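ATP-dependent Clp protease proteolytic subunit (Listeria monocytogenes, PDB 4JCQ) belongs to the ClpP serine proteases, whose subunits assemble into stacked heptameric rings, and probably cleaves misfolded proteins to small peptides in an ATP-dependent process. Local coordinates at residues I74-V83 and I96-F106. Sequence-based numbering, arbitrary orientation.
Sequences IKFIKPTVKV and IYLAAEKENRF
A water molecule bridges V81 and N104: it donates to V81 O (2.8 Å) and accepts from N104 ND2 (2.7 Å), and the backbone N of E101 gives it a third bond. T80 CG2 lies 3.4 Å from the same N104 ND2, the two side chains crossing at about a right angle. Two backbone bonds join the chains here: V83 N to N104 O, 162° at the hydrogen, and F106 N to V83 O, 2.8 Å. V83 thus bonds to the residues before and after R105, the signature of a parallel bridge, and it joins strands 81-86 and 105-108, neighbours in the central parallel sheet of the ClpP/crotonase fold. On the sheet face carrying V83 and R105, the methyl V83 CG2 packs on A100 CB and makes a CH-pi contact over the Y97 ring, 3.9 Å from its centroid and 19° off the normal. The Y97 ring comes back beside the strands because chi1 (-176°) sets CG anti to the backbone N; its OH donates to F106 O from above the carbonyl plane. I74 of helix 64-76 sets CG2 against A99 CB (3.7 Å) and CD1 against I96 CG2; the I96 side chain is about 9 Å from that of S91, the predicted nucleophile.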
# COMPACT_ATOMS: atom_id res chain seq x y z
N ILE H 74 -2.73 -5.08 30.08
CA ILE H 74 -3.43 -6.31 30.45
C ILE H 74 -3.98 -6.21 31.88
O ILE H 74 -5.13 -6.55 32.13
CB ILE H 74 -2.53 -7.55 30.29
CG1 ILE H 74 -2.38 -7.91 28.80
CG2 ILE H 74 -3.08 -8.75 31.06
CD1 ILE H 74 -1.23 -8.85 28.49
N LYS H 75 -3.15 -5.72 32.80
CA LYS H 75 -3.55 -5.54 34.20
C LYS H 75 -4.48 -4.34 34.40
O LYS H 75 -5.30 -4.33 35.32
CB LYS H 75 -2.33 -5.42 35.11
CG LYS H 75 -1.57 -6.73 35.31
CD LYS H 75 -0.66 -6.66 36.51
CE LYS H 75 -0.05 -8.02 36.82
NZ LYS H 75 0.69 -8.02 38.11
N PHE H 76 -4.35 -3.34 33.53
CA PHE H 76 -5.11 -2.09 33.64
C PHE H 76 -6.60 -2.25 33.33
O PHE H 76 -7.45 -1.75 34.07
CB PHE H 76 -4.50 -1.00 32.75
CG PHE H 76 -5.23 0.31 32.79
CD1 PHE H 76 -5.09 1.18 33.87
CD2 PHE H 76 -6.06 0.69 31.73
CE1 PHE H 76 -5.77 2.39 33.90
CE2 PHE H 76 -6.74 1.90 31.76
CZ PHE H 76 -6.59 2.75 32.84
N ILE H 77 -6.91 -2.95 32.24
CA ILE H 77 -8.29 -3.11 31.79
C ILE H 77 -9.13 -3.94 32.76
O ILE H 77 -8.59 -4.78 33.49
CB ILE H 77 -8.38 -3.69 30.35
CG1 ILE H 77 -7.71 -5.07 30.27
CG2 ILE H 77 -7.78 -2.71 29.35
CD1 ILE H 77 -7.99 -5.83 29.00
N LYS H 78 -10.44 -3.69 32.78
CA LYS H 78 -11.35 -4.37 33.70
C LYS H 78 -11.55 -5.87 33.42
O LYS H 78 -11.55 -6.66 34.36
CB LYS H 78 -12.69 -3.64 33.81
CG LYS H 78 -12.72 -2.59 34.91
CD LYS H 78 -14.07 -1.89 35.00
CE LYS H 78 -14.13 -0.67 34.09
NZ LYS H 78 -15.38 0.12 34.29
N PRO H 79 -11.72 -6.26 32.13
CA PRO H 79 -11.92 -7.69 31.85
C PRO H 79 -10.76 -8.57 32.32
O PRO H 79 -9.60 -8.16 32.28
CB PRO H 79 -12.01 -7.73 30.32
CG PRO H 79 -12.50 -6.38 29.94
CD PRO H 79 -11.83 -5.45 30.91
N THR H 80 -11.09 -9.78 32.77
CA THR H 80 -10.09 -10.79 33.13
C THR H 80 -9.41 -11.30 31.86
O THR H 80 -10.08 -11.65 30.89
CB THR H 80 -10.73 -11.96 33.90
OG1 THR H 80 -11.33 -11.46 35.11
CG2 THR H 80 -9.70 -13.01 34.27
N VAL H 81 -8.09 -11.34 31.89
CA VAL H 81 -7.31 -11.77 30.73
C VAL H 81 -6.73 -13.17 30.94
O VAL H 81 -6.03 -13.42 31.92
CB VAL H 81 -6.19 -10.76 30.39
CG1 VAL H 81 -5.28 -11.30 29.29
CG2 VAL H 81 -6.79 -9.42 29.96
N LYS H 82 -7.05 -14.07 30.01
CA LYS H 82 -6.45 -15.39 29.97
C LYS H 82 -5.37 -15.40 28.89
O LYS H 82 -5.56 -14.84 27.80
CB LYS H 82 -7.50 -16.46 29.66
CG LYS H 82 -8.52 -16.69 30.76
CD LYS H 82 -9.57 -17.70 30.31
CE LYS H 82 -10.46 -18.12 31.47
NZ LYS H 82 -11.32 -17.02 31.97
N VAL H 83 -4.23 -16.03 29.18
CA VAL H 83 -3.16 -16.15 28.20
C VAL H 83 -2.91 -17.60 27.80
O VAL H 83 -2.98 -18.51 28.64
CB VAL H 83 -1.84 -15.47 28.65
CG1 VAL H 83 -2.01 -13.96 28.74
CG2 VAL H 83 -1.35 -16.04 29.98
N ILE H 96 4.99 -10.24 29.20
CA ILE H 96 3.59 -10.10 28.79
C ILE H 96 2.76 -11.28 29.29
O ILE H 96 1.70 -11.09 29.89
CB ILE H 96 3.47 -9.97 27.26
CG1 ILE H 96 4.04 -8.62 26.80
CG2 ILE H 96 2.02 -10.12 26.81
CD1 ILE H 96 4.36 -8.56 25.32
N TYR H 97 3.25 -12.49 29.04
CA TYR H 97 2.57 -13.72 29.46
C TYR H 97 2.25 -13.72 30.96
O TYR H 97 1.15 -14.10 31.37
CB TYR H 97 3.44 -14.94 29.09
CG TYR H 97 2.80 -16.28 29.39
CD1 TYR H 97 1.99 -16.91 28.44
CD2 TYR H 97 3.00 -16.91 30.62
CE1 TYR H 97 1.40 -18.14 28.71
CE2 TYR H 97 2.42 -18.14 30.90
CZ TYR H 97 1.62 -18.75 29.95
OH TYR H 97 1.04 -19.96 30.23
N LEU H 98 3.21 -13.25 31.76
CA LEU H 98 3.08 -13.25 33.21
C LEU H 98 2.20 -12.13 33.77
O LEU H 98 2.02 -12.04 34.99
CB LEU H 98 4.47 -13.24 33.87
CG LEU H 98 5.34 -14.49 33.70
CD1 LEU H 98 6.72 -14.25 34.29
CD2 LEU H 98 4.70 -15.72 34.32
N ALA H 99 1.64 -11.30 32.90
CA ALA H 99 0.69 -10.26 33.31
C ALA H 99 -0.63 -10.84 33.80
O ALA H 99 -1.31 -10.26 34.65
CB ALA H 99 0.44 -9.27 32.18
N ALA H 100 -1.00 -12.00 33.26
CA ALA H 100 -2.22 -12.70 33.67
C ALA H 100 -2.01 -13.39 35.01
O ALA H 100 -0.88 -13.81 35.33
CB ALA H 100 -2.64 -13.70 32.61
N GLU H 101 -3.08 -13.51 35.79
CA GLU H 101 -3.04 -14.22 37.07
C GLU H 101 -2.72 -15.69 36.82
O GLU H 101 -3.08 -16.24 35.78
CB GLU H 101 -4.38 -14.08 37.81
CG GLU H 101 -4.78 -12.65 38.15
CD GLU H 101 -3.80 -11.95 39.08
OE1 GLU H 101 -3.46 -10.78 38.82
OE2 GLU H 101 -3.36 -12.57 40.08
N LYS H 102 -2.04 -16.32 37.78
CA LYS H 102 -1.51 -17.67 37.61
C LYS H 102 -2.54 -18.68 37.08
O LYS H 102 -2.24 -19.42 36.14
CB LYS H 102 -0.88 -18.19 38.91
CG LYS H 102 0.04 -19.38 38.70
CD LYS H 102 0.82 -19.72 39.96
CE LYS H 102 1.96 -20.69 39.66
NZ LYS H 102 1.47 -22.01 39.18
N GLU H 103 -3.73 -18.70 37.67
CA GLU H 103 -4.78 -19.64 37.26
C GLU H 103 -5.35 -19.38 35.86
O GLU H 103 -6.09 -20.20 35.32
CB GLU H 103 -5.90 -19.76 38.31
CG GLU H 103 -6.04 -18.59 39.27
CD GLU H 103 -7.00 -17.52 38.79
OE1 GLU H 103 -8.04 -17.86 38.19
OE2 GLU H 103 -6.72 -16.32 39.02
N ASN H 104 -4.99 -18.24 35.27
CA ASN H 104 -5.40 -17.89 33.91
C ASN H 104 -4.28 -18.04 32.87
O ASN H 104 -4.40 -17.54 31.75
CB ASN H 104 -5.97 -16.47 33.88
CG ASN H 104 -7.22 -16.32 34.74
OD1 ASN H 104 -8.07 -17.20 34.77
ND2 ASN H 104 -7.32 -15.19 35.43
N ARG H 105 -3.21 -18.74 33.25
CA ARG H 105 -2.06 -18.92 32.36
C ARG H 105 -2.01 -20.34 31.79
O ARG H 105 -1.72 -21.31 32.51
CB ARG H 105 -0.75 -18.54 33.06
CG ARG H 105 -0.71 -17.10 33.55
CD ARG H 105 0.70 -16.56 33.68
NE ARG H 105 1.47 -17.25 34.71
CZ ARG H 105 1.66 -16.81 35.96
NH1 ARG H 105 1.12 -15.66 36.35
NH2 ARG H 105 2.38 -17.52 36.81
N PHE H 106 -2.28 -20.45 30.50
CA PHE H 106 -2.38 -21.73 29.81
C PHE H 106 -1.28 -21.90 28.76
O PHE H 106 -0.63 -20.93 28.37
CB PHE H 106 -3.75 -21.87 29.13
CG PHE H 106 -4.92 -21.77 30.08
CD1 PHE H 106 -5.47 -20.53 30.40
CD2 PHE H 106 -5.48 -22.91 30.64
CE1 PHE H 106 -6.54 -20.43 31.27
CE2 PHE H 106 -6.55 -22.82 31.51
CZ PHE H 106 -7.09 -21.58 31.83
O HOH W 1 2.92 -9.70 36.33
O HOH W 2 -5.65 -13.14 34.70